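Local coordinates for protein superoxide dismutase (Clostridium difficile, PDB 3TJT) that probably protects cells by dismutating superoxide to hydrogen peroxide and dioxygen at a mononuclear metal site, occupied here by an iron(III) ion, at residues Leu11-Asp16 with Asp90-Glu95; Phe6-Leu11 with Ala37-Leu42; Gln119-Ser124 with Asp186-Val191. One frame throughout, in Å; residues are numbered along the deposited sequence.

Contact 1. Residues Leu11-Asp16 with Asp90-Glu95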
loop_
_atom_site.group_PDB
_atom_site.type_symbol
_atom_site.label_atom_id
_atom_site.label_comp_id
_atom_site.label_asym_id
_atom_site.label_seq_id
_atom_site.Cartn_x
_atom_site.Cartn_y
_atom_site.Cartn_z
ATOM N N LEU A 11 15.004 -12.732 -13.779
ATOM C CA LEU A 11 14.820 -11.452 -14.455
ATOM C C LEU A 11 15.286 -11.582 -15.907
ATOM O O LEU A 11 16.350 -12.142 -16.167
ATOM C CB LEU A 11 15.593 -10.346 -13.736
ATOM C CG LEU A 11 15.160 -8.923 -14.074
ATOM C CD1 LEU A 11 13.741 -8.644 -13.545
ATOM C CD2 LEU A 11 16.150 -7.918 -13.495
ATOM N N PRO A 12 14.476 -11.094 -16.855
ATOM C CA PRO A 12 14.753 -11.297 -18.289
ATOM C C PRO A 12 15.841 -10.386 -18.882
ATOM O O PRO A 12 16.017 -10.376 -20.101
ATOM C CB PRO A 12 13.405 -10.981 -18.961
ATOM C CG PRO A 12 12.375 -10.996 -17.842
ATOM C CD PRO A 12 13.128 -10.545 -16.623
ATOM N N TYR A 13 16.531 -9.621 -18.043
ATOM C CA TYR A 13 17.561 -8.680 -18.488
ATOM C C TYR A 13 18.417 -8.373 -17.266
ATOM O O TYR A 13 18.094 -8.804 -16.161
ATOM C CB TYR A 13 16.931 -7.394 -19.051
ATOM C CG TYR A 13 15.625 -7.056 -18.363
ATOM C CD1 TYR A 13 15.619 -6.434 -17.120
ATOM C CD2 TYR A 13 14.404 -7.399 -18.938
ATOM C CE1 TYR A 13 14.420 -6.149 -16.461
ATOM C CE2 TYR A 13 13.202 -7.125 -18.291
ATOM C CZ TYR A 13 13.216 -6.497 -17.054
ATOM O OH TYR A 13 12.027 -6.228 -16.396
ATOM N N ALA A 14 19.506 -7.636 -17.455
ATOM C CA ALA A 14 20.378 -7.292 -16.340
ATOM C C ALA A 14 19.628 -6.418 -15.332
ATOM O O ALA A 14 18.708 -5.688 -15.705
ATOM C CB ALA A 14 21.615 -6.566 -16.846
ATOM N N TYR A 15 20.040 -6.465 -14.069
ATOM C CA TYR A 15 19.342 -5.701 -13.035
ATOM C C TYR A 15 19.462 -4.187 -13.223
ATOM O O TYR A 15 18.618 -3.437 -12.733
ATOM C CB TYR A 15 19.792 -6.118 -11.628
ATOM C CG TYR A 15 19.261 -7.463 -11.182
ATOM C CD1 TYR A 15 18.166 -7.554 -10.335
ATOM C CD2 TYR A 15 19.849 -8.643 -11.618
ATOM C CE1 TYR A 15 17.686 -8.780 -9.916
ATOM C CE2 TYR A 15 19.370 -9.877 -11.215
ATOM C CZ TYR A 15 18.279 -9.940 -10.363
ATOM O OH TYR A 15 17.802 -11.166 -9.953
ATOM N N ASP A 16 20.497 -3.735 -13.935
ATOM C CA ASP A 16 20.649 -2.315 -14.233
ATOM C C ASP A 16 20.171 -1.937 -15.643
ATOM O O ASP A 16 20.393 -0.819 -16.109
ATOM C CB ASP A 16 22.110 -1.865 -14.015
ATOM C CG ASP A 16 23.084 -2.514 -14.997
ATOM O OD1 ASP A 16 22.663 -3.381 -15.789
ATOM O OD2 ASP A 16 24.280 -2.150 -14.977
ATOM N N ASP A 90 8.252 -9.127 -17.164
ATOM C CA ASP A 90 8.167 -9.484 -18.590
ATOM C C ASP A 90 7.711 -8.333 -19.489
ATOM O O ASP A 90 8.022 -8.304 -20.688
ATOM C CB ASP A 90 7.239 -10.696 -18.796
ATOM C CG ASP A 90 7.927 -12.018 -18.530
ATOM O OD1 ASP A 90 9.167 -12.041 -18.372
ATOM O OD2 ASP A 90 7.219 -13.045 -18.472
ATOM N N ILE A 91 6.979 -7.375 -18.925
ATOM C CA ILE A 91 6.380 -6.320 -19.733
ATOM C C ILE A 91 7.293 -5.087 -19.830
ATOM O O ILE A 91 6.918 -4.057 -20.390
ATOM C CB ILE A 91 4.960 -5.937 -19.227
ATOM C CG1 ILE A 91 4.103 -5.386 -20.371
ATOM C CG2 ILE A 91 5.026 -4.931 -18.073
ATOM C CD1 ILE A 91 3.984 -6.354 -21.547
ATOM N N MET A 92 8.496 -5.210 -19.281
ATOM C CA MET A 92 9.496 -4.159 -19.418
ATOM C C MET A 92 10.696 -4.681 -20.203
ATOM O O MET A 92 10.941 -5.887 -20.245
ATOM C CB MET A 92 9.943 -3.655 -18.042
ATOM C CG MET A 92 8.784 -3.044 -17.219
ATOM S SD MET A 92 9.368 -2.278 -15.695
ATOM C CE MET A 92 9.780 -3.706 -14.714
ATOM N N THR A 93 11.445 -3.766 -20.813
ATOM C CA THR A 93 12.626 -4.163 -21.582
ATOM C C THR A 93 13.566 -2.976 -21.789
ATOM O O THR A 93 13.117 -1.835 -21.897
ATOM C CB THR A 93 12.220 -4.715 -22.979
ATOM O OG1 THR A 93 13.397 -5.100 -23.714
ATOM C CG2 THR A 93 11.458 -3.664 -23.762
ATOM N N PRO A 94 14.878 -3.246 -21.860
ATOM C CA PRO A 94 15.837 -2.199 -22.235
ATOM C C PRO A 94 15.836 -1.915 -23.741
ATOM O O PRO A 94 16.395 -0.906 -24.169
ATOM C CB PRO A 94 17.181 -2.797 -21.814
ATOM C CG PRO A 94 16.980 -4.264 -21.920
ATOM C CD PRO A 94 15.549 -4.507 -21.494
ATOM N N GLU A 95 15.220 -2.791 -24.528
ATOM C CA GLU A 95 15.133 -2.578 -25.977
ATOM C C GLU A 95 14.105 -1.507 -26.336
ATOM O O GLU A 95 13.140 -1.287 -25.604
ATOM C CB GLU A 95 14.794 -3.890 -26.689
ATOM C CG GLU A 95 15.709 -5.053 -26.311
ATOM C CD GLU A 95 17.195 -4.730 -26.467
ATOM O OE1 GLU A 95 17.566 -4.030 -27.435
ATOM O OE2 GLU A 95 17.998 -5.181 -25.622
#
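Tyr13 joins the N-terminal loop to the loop after helix 72-90 in the alpha-hairpin part of this iron/manganese superoxide dismutase. Packing is tightest on the inner side of its ring, where CE2 of Tyr13 lies 3.2 Å from the backbone O of Met92, the ring inclined to it. The first torsion places CG between the backbone N and the carbonyl carbon (chi1 32°), a strained setting that carries the ring across to 90-95. Pro12 CD covers one face of the ring near its rim. The phenol oxygen is held by a hydrogen bond with the backbone O of Phe89, while Met92 CB approaches Tyr13 OH to 3.7 Å. Buried Met92 then extends inward, its side chain about 6 Å from that of the iron ligand His30, near the metal site. The outer side is looser. Solvent-exposed Pro94 rests its CD 4.0 Å from Tyr13 CD2, again obliquely to the ring. Pro12 is exposed too, and its side chain crosses that of Asp90 at about a right angle. Asp90 gives OD2 to a salt bridge with Lys9, and Asp90 OD1 comes within 3.4 Å of Pro12 CG.

Contact 2. Residues Phe6-Leu11 with Ala37-Leu42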
loop_
_atom_site.group_PDB
_atom_site.type_symbol
_atom_site.label_atom_id
_atom_site.label_comp_id
_atom_site.label_asym_id
_atom_site.label_seq_id
_atom_site.Cartn_x
_atom_site.Cartn_y
_atom_site.Cartn_z
ATOM N N PHE A 6 5.931 -23.791 -7.393
ATOM C CA PHE A 6 6.031 -22.572 -8.180
ATOM C C PHE A 6 7.425 -21.982 -8.055
ATOM O O PHE A 6 8.067 -22.112 -7.017
ATOM C CB PHE A 6 4.936 -21.579 -7.773
ATOM C CG PHE A 6 3.559 -22.055 -8.127
ATOM C CD1 PHE A 6 3.059 -21.864 -9.408
ATOM C CD2 PHE A 6 2.785 -22.743 -7.200
ATOM C CE1 PHE A 6 1.796 -22.327 -9.761
ATOM C CE2 PHE A 6 1.520 -23.212 -7.539
ATOM C CZ PHE A 6 1.022 -23.001 -8.826
ATOM N N LYS A 7 7.906 -21.360 -9.125
ATOM C CA LYS A 7 9.256 -20.819 -9.108
ATOM C C LYS A 7 9.316 -19.361 -9.533
ATOM O O LYS A 7 8.466 -18.878 -10.272
ATOM C CB LYS A 7 10.186 -21.683 -9.969
ATOM C CG LYS A 7 10.167 -23.147 -9.538
ATOM C CD LYS A 7 11.400 -23.912 -9.977
ATOM C CE LYS A 7 11.514 -25.224 -9.207
ATOM N NZ LYS A 7 10.240 -26.000 -9.241
ATOM N N VAL A 8 10.319 -18.655 -9.037
ATOM C CA VAL A 8 10.571 -17.295 -9.483
ATOM C C VAL A 8 11.225 -17.330 -10.861
ATOM O O VAL A 8 12.260 -17.967 -11.044
ATOM C CB VAL A 8 11.507 -16.572 -8.502
ATOM C CG1 VAL A 8 12.038 -15.295 -9.118
ATOM C CG2 VAL A 8 10.786 -16.303 -7.181
ATOM N N LYS A 9 10.620 -16.655 -11.828
ATOM C CA LYS A 9 11.225 -16.528 -13.149
ATOM C C LYS A 9 12.419 -15.578 -13.067
ATOM O O LYS A 9 12.298 -14.461 -12.558
ATOM C CB LYS A 9 10.199 -16.004 -14.154
ATOM C CG LYS A 9 10.759 -15.775 -15.556
ATOM C CD LYS A 9 9.641 -15.530 -16.552
ATOM C CE LYS A 9 10.169 -15.345 -17.970
ATOM N NZ LYS A 9 9.043 -15.180 -18.934
ATOM N N PRO A 10 13.590 -16.021 -13.550
ATOM C CA PRO A 10 14.758 -15.134 -13.508
ATOM C C PRO A 10 14.486 -13.848 -14.274
ATOM O O PRO A 10 13.805 -13.870 -15.297
ATOM C CB PRO A 10 15.850 -15.957 -14.210
ATOM C CG PRO A 10 15.420 -17.387 -14.005
ATOM C CD PRO A 10 13.916 -17.346 -14.110
ATOM N N LEU A 11 15.004 -12.732 -13.779
ATOM C CA LEU A 11 14.820 -11.452 -14.455
ATOM C C LEU A 11 15.286 -11.582 -15.907
ATOM O O LEU A 11 16.350 -12.142 -16.167
ATOM C CB LEU A 11 15.593 -10.346 -13.736
ATOM C CG LEU A 11 15.160 -8.923 -14.074
ATOM C CD1 LEU A 11 13.741 -8.644 -13.545
ATOM C CD2 LEU A 11 16.150 -7.918 -13.495
ATOM N N ALA A 37 9.304 -13.580 -2.131
ATOM C CA ALA A 37 8.460 -13.815 -0.958
ATOM C C ALA A 37 7.059 -14.294 -1.340
ATOM O O ALA A 37 6.509 -15.179 -0.686
ATOM C CB ALA A 37 8.367 -12.553 -0.089
ATOM N N TYR A 38 6.468 -13.701 -2.376
ATOM C CA TYR A 38 5.150 -14.169 -2.824
ATOM C C TYR A 38 5.197 -15.636 -3.229
ATOM O O TYR A 38 4.319 -16.420 -2.875
ATOM C CB TYR A 38 4.607 -13.323 -3.976
ATOM C CG TYR A 38 4.287 -11.907 -3.564
ATOM C CD1 TYR A 38 3.386 -11.647 -2.530
ATOM C CD2 TYR A 38 4.900 -10.832 -4.191
ATOM C CE1 TYR A 38 3.102 -10.342 -2.146
ATOM C CE2 TYR A 38 4.630 -9.535 -3.811
ATOM C CZ TYR A 38 3.724 -9.297 -2.790
ATOM O OH TYR A 38 3.463 -7.994 -2.420
ATOM N N VAL A 39 6.230 -16.010 -3.972
ATOM C CA VAL A 39 6.362 -17.392 -4.418
ATOM C C VAL A 39 6.588 -18.333 -3.231
ATOM O O VAL A 39 5.988 -19.406 -3.151
ATOM C CB VAL A 39 7.487 -17.538 -5.459
ATOM C CG1 VAL A 39 7.769 -19.013 -5.755
ATOM C CG2 VAL A 39 7.128 -16.777 -6.732
ATOM N N ASP A 40 7.447 -17.936 -2.298
ATOM C CA ASP A 40 7.718 -18.783 -1.136
ATOM C C ASP A 40 6.461 -18.986 -0.285
ATOM O O ASP A 40 6.183 -20.096 0.179
ATOM C CB ASP A 40 8.828 -18.186 -0.259
ATOM C CG ASP A 40 10.205 -18.217 -0.925
ATOM O OD1 ASP A 40 10.371 -18.900 -1.953
ATOM O OD2 ASP A 40 11.127 -17.546 -0.403
ATOM N N LYS A 41 5.700 -17.914 -0.075
ATOM C CA LYS A 41 4.511 -18.001 0.772
ATOM C C LYS A 41 3.418 -18.826 0.095
ATOM O O LYS A 41 2.705 -19.601 0.751
ATOM C CB LYS A 41 3.998 -16.607 1.145
ATOM C CG LYS A 41 4.914 -15.861 2.112
ATOM C CD LYS A 41 4.471 -14.411 2.274
ATOM C CE LYS A 41 5.369 -13.661 3.239
ATOM N NZ LYS A 41 5.279 -14.261 4.599
ATOM N N LEU A 42 3.284 -18.657 -1.215
ATOM C CA LEU A 42 2.347 -19.480 -1.988
ATOM C C LEU A 42 2.691 -20.961 -1.851
ATOM O O LEU A 42 1.831 -21.785 -1.522
ATOM C CB LEU A 42 2.349 -19.071 -3.467
ATOM C CG LEU A 42 1.434 -19.912 -4.367
ATOM C CD1 LEU A 42 -0.021 -19.815 -3.912
ATOM C CD2 LEU A 42 1.574 -19.492 -5.821
#
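An apolar contact lays the extended N-terminal segment 6-11 along the long helix 24-46, where Phe6 and Val8 of the segment pack on Val39 and Leu42 of the helix. Val39 is at its middle, pointing at the loop with its two methyls divided between neighbours. Val39 CG1, anti to the backbone N (chi1 171°), meets the carbonyl O of Phe6 at 3.4 Å, whereas Val39 CG2 packs 3.7 Å from CG2 of Val8. One turn further along the helix, Leu42 places CD2 over a face of the Phe6 ring in a CH-pi contact. This Leu42 methyl is 4.1 Å from the centroid of the Phe6 ring and 25° off the normal, displaced toward the rim, with CD2 of Phe6 as its closest ring atom. Leu57 and Leu60 of helix 57-62 also touch Phe6, so the ring joins the loop to two helices. Further along the segment, polar bonds take over: the Lys9 backbone is hydrogen-bonded through N to Tyr35 OH and through O to His31 NE2. Val39 also touches Ala82 of helix 72-90. The N-terminal segment thus lies against helix 24-46, which with helix 72-90 forms the family's alpha-hairpin, bearing iron ligands His30 and His85.

Contact 3. Residues Gln119-Ser124 with Asp186-Val191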
loop_
_atom_site.group_PDB
_atom_site.type_symbol
_atom_site.label_atom_id
_atom_site.label_comp_id
_atom_site.label_asym_id
_atom_site.label_seq_id
_atom_site.Cartn_x
_atom_site.Cartn_y
_atom_site.Cartn_z
ATOM N N GLN A 119 -2.590 9.204 -21.542
ATOM C CA GLN A 119 -3.058 10.139 -20.518
ATOM C C GLN A 119 -3.995 9.458 -19.527
ATOM O O GLN A 119 -3.916 9.711 -18.322
ATOM C CB GLN A 119 -3.753 11.346 -21.148
ATOM C CG GLN A 119 -2.791 12.259 -21.901
ATOM C CD GLN A 119 -3.478 13.473 -22.501
ATOM O OE1 GLN A 119 -4.618 13.791 -22.155
ATOM N NE2 GLN A 119 -2.779 14.164 -23.402
ATOM N N GLU A 120 -4.872 8.591 -20.032
ATOM C CA GLU A 120 -5.813 7.878 -19.169
ATOM C C GLU A 120 -5.098 6.871 -18.280
ATOM O O GLU A 120 -5.405 6.749 -17.094
ATOM C CB GLU A 120 -6.917 7.180 -19.977
ATOM C CG GLU A 120 -7.961 6.481 -19.098
ATOM C CD GLU A 120 -9.074 5.801 -19.898
ATOM O OE1 GLU A 120 -9.225 6.097 -21.106
ATOM O OE2 GLU A 120 -9.797 4.964 -19.313
ATOM N N PHE A 121 -4.140 6.149 -18.844
ATOM C CA PHE A 121 -3.387 5.180 -18.058
ATOM C C PHE A 121 -2.620 5.893 -16.943
ATOM O O PHE A 121 -2.624 5.455 -15.781
ATOM C CB PHE A 121 -2.423 4.391 -18.949
ATOM C CG PHE A 121 -1.749 3.253 -18.244
ATOM C CD1 PHE A 121 -2.276 1.974 -18.309
ATOM C CD2 PHE A 121 -0.594 3.466 -17.504
ATOM C CE1 PHE A 121 -1.662 0.923 -17.653
ATOM C CE2 PHE A 121 0.032 2.426 -16.845
ATOM C CZ PHE A 121 -0.503 1.150 -16.913
ATOM N N GLN A 122 -1.959 6.991 -17.295
ATOM C CA GLN A 122 -1.161 7.719 -16.313
ATOM C C GLN A 122 -2.015 8.237 -15.160
ATOM O O GLN A 122 -1.614 8.147 -14.005
ATOM C CB GLN A 122 -0.375 8.853 -16.963
ATOM C CG GLN A 122 0.699 8.354 -17.910
ATOM C CD GLN A 122 1.836 9.351 -18.075
ATOM O OE1 GLN A 122 2.461 9.429 -19.129
ATOM N NE2 GLN A 122 2.113 10.110 -17.022
ATOM N N LYS A 123 -3.193 8.762 -15.473
ATOM C CA LYS A 123 -4.095 9.250 -14.432
ATOM C C LYS A 123 -4.614 8.122 -13.542
ATOM O O LYS A 123 -4.705 8.274 -12.317
ATOM C CB LYS A 123 -5.273 10.012 -15.038
ATOM C CG LYS A 123 -6.131 10.701 -13.986
ATOM C CD LYS A 123 -7.222 11.538 -14.623
ATOM C CE LYS A 123 -7.764 12.570 -13.638
ATOM N NZ LYS A 123 -8.292 11.953 -12.387
ATOM N N SER A 124 -4.966 6.995 -14.150
ATOM C CA SER A 124 -5.434 5.854 -13.366
ATOM C C SER A 124 -4.346 5.357 -12.427
ATOM O O SER A 124 -4.617 5.051 -11.263
ATOM C CB SER A 124 -5.928 4.714 -14.267
ATOM O OG SER A 124 -7.110 5.100 -14.957
ATOM N N ASP A 186 5.501 8.431 -15.528
ATOM C CA ASP A 186 5.923 8.991 -16.807
ATOM C C ASP A 186 7.181 8.301 -17.345
ATOM O O ASP A 186 7.251 7.958 -18.526
ATOM C CB ASP A 186 6.153 10.495 -16.694
ATOM C CG ASP A 186 6.240 11.167 -18.052
ATOM O OD1 ASP A 186 5.314 10.987 -18.879
ATOM O OD2 ASP A 186 7.237 11.869 -18.294
ATOM N N ASN A 187 8.162 8.080 -16.480
ATOM C CA ASN A 187 9.403 7.438 -16.903
ATOM C C ASN A 187 9.219 5.989 -17.323
ATOM O O ASN A 187 9.952 5.484 -18.168
ATOM C CB ASN A 187 10.465 7.538 -15.813
ATOM C CG ASN A 187 11.292 8.796 -15.934
ATOM O OD1 ASN A 187 11.262 9.467 -16.966
ATOM N ND2 ASN A 187 12.030 9.125 -14.887
ATOM N N TRP A 188 8.232 5.323 -16.732
ATOM C CA TRP A 188 8.030 3.906 -16.991
ATOM C C TRP A 188 7.695 3.625 -18.458
ATOM O O TRP A 188 8.017 2.558 -18.983
ATOM C CB TRP A 188 6.938 3.364 -16.071
ATOM C CG TRP A 188 6.616 1.921 -16.264
ATOM C CD1 TRP A 188 7.362 0.852 -15.873
ATOM C CD2 TRP A 188 5.428 1.385 -16.866
ATOM N NE1 TRP A 188 6.718 -0.318 -16.201
ATOM C CE2 TRP A 188 5.532 -0.016 -16.816
ATOM C CE3 TRP A 188 4.289 1.960 -17.436
ATOM C CZ2 TRP A 188 4.538 -0.857 -17.311
ATOM C CZ3 TRP A 188 3.302 1.121 -17.936
ATOM C CH2 TRP A 188 3.436 -0.271 -17.873
ATOM N N PHE A 189 7.042 4.572 -19.112
ATOM C CA PHE A 189 6.669 4.380 -20.509
ATOM C C PHE A 189 7.885 4.222 -21.429
ATOM O O PHE A 189 7.767 3.697 -22.534
ATOM C CB PHE A 189 5.707 5.472 -20.980
ATOM C CG PHE A 189 4.271 5.160 -20.653
ATOM C CD1 PHE A 189 3.497 4.428 -21.532
ATOM C CD2 PHE A 189 3.722 5.540 -19.442
ATOM C CE1 PHE A 189 2.183 4.106 -21.226
ATOM C CE2 PHE A 189 2.413 5.223 -19.128
ATOM C CZ PHE A 189 1.643 4.502 -20.023
ATOM N N ASN A 190 9.058 4.645 -20.959
ATOM C CA ASN A 190 10.287 4.418 -21.723
ATOM C C ASN A 190 10.730 2.961 -21.740
ATOM O O ASN A 190 11.524 2.565 -22.591
ATOM C CB ASN A 190 11.422 5.296 -21.193
ATOM C CG ASN A 190 11.138 6.765 -21.371
ATOM O OD1 ASN A 190 10.824 7.474 -20.413
ATOM N ND2 ASN A 190 11.219 7.230 -22.608
ATOM N N VAL A 191 10.231 2.159 -20.803
ATOM C CA VAL A 191 10.648 0.759 -20.738
ATOM C C VAL A 191 9.534 -0.248 -21.022
ATOM O O VAL A 191 9.773 -1.446 -20.967
ATOM C CB VAL A 191 11.319 0.389 -19.400
ATOM C CG1 VAL A 191 12.580 1.230 -19.176
ATOM C CG2 VAL A 191 10.345 0.549 -18.239
#
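Gln122, Phe121 and Phe189 bury the most surface where helix 114-127 meets residues 186-191, on and beyond helix 181-188. Phe121 and Phe189 meet with their ring planes almost perpendicular, at 89°, and their centroids 5.6 Å apart. The closest atoms are CD2 of Phe121 and CZ of Phe189, 3.5 Å apart; CD2 of Phe121 lies near the plane of the Phe189 ring, at its edge, whereas CZ of Phe189 approaches the Phe121 ring obliquely. A chi1 of -172° swings the Phe121 ring to the side opposite its own N, far enough from the helix to touch Trp188 as well. There Phe121 CE2 comes within 3.7 Å of Trp188 CZ3. The phenyl and the six-membered indole ring are nearly parallel, their planes 13° apart, but they are slid so far past each other that they hardly overlap. Together Phe121, Trp188 and Phe189 form an aromatic cluster within the mixed alpha/beta C-terminal domain of the superoxide dismutase. Ile164 and Leu166 of strand 161-167 touch both Phe121 and Trp188, placing this inner part of the cluster against the antiparallel sheet. The Trp188 side chain is also about 7 Å from that of the iron ligand Asp167. Toward the outside, Gln122 reaches past CG in an extended chain whose end lies close to the carboxylate of exposed Asp186. On the way it crosses Phe189 at a slant, Gln122 CG lying 3.8 Å from CE2 of Phe189.

In the fold
From the N terminus, segment 6-11 first packs against 37-42, closing a loop that includes the start of helix 24-46. Leu11 belongs to the segments of both contact 2 and contact 1, and the chain links of these contacts cross: in contact 1, Pro12 and Tyr13 reach residues 90-94, at and after the end of helix 72-90. A salt bridge joins contacts 1 and 2. Contact 3 comes later in series, closing a loop through the three-stranded sheet of the C-terminal domain. The domains meet where Thr93 N probably bonds to Val191 O and Met92 packs on Trp188. Contacts 2 and 3 lie on opposite sides of the chain centre, with contact 1 touching both.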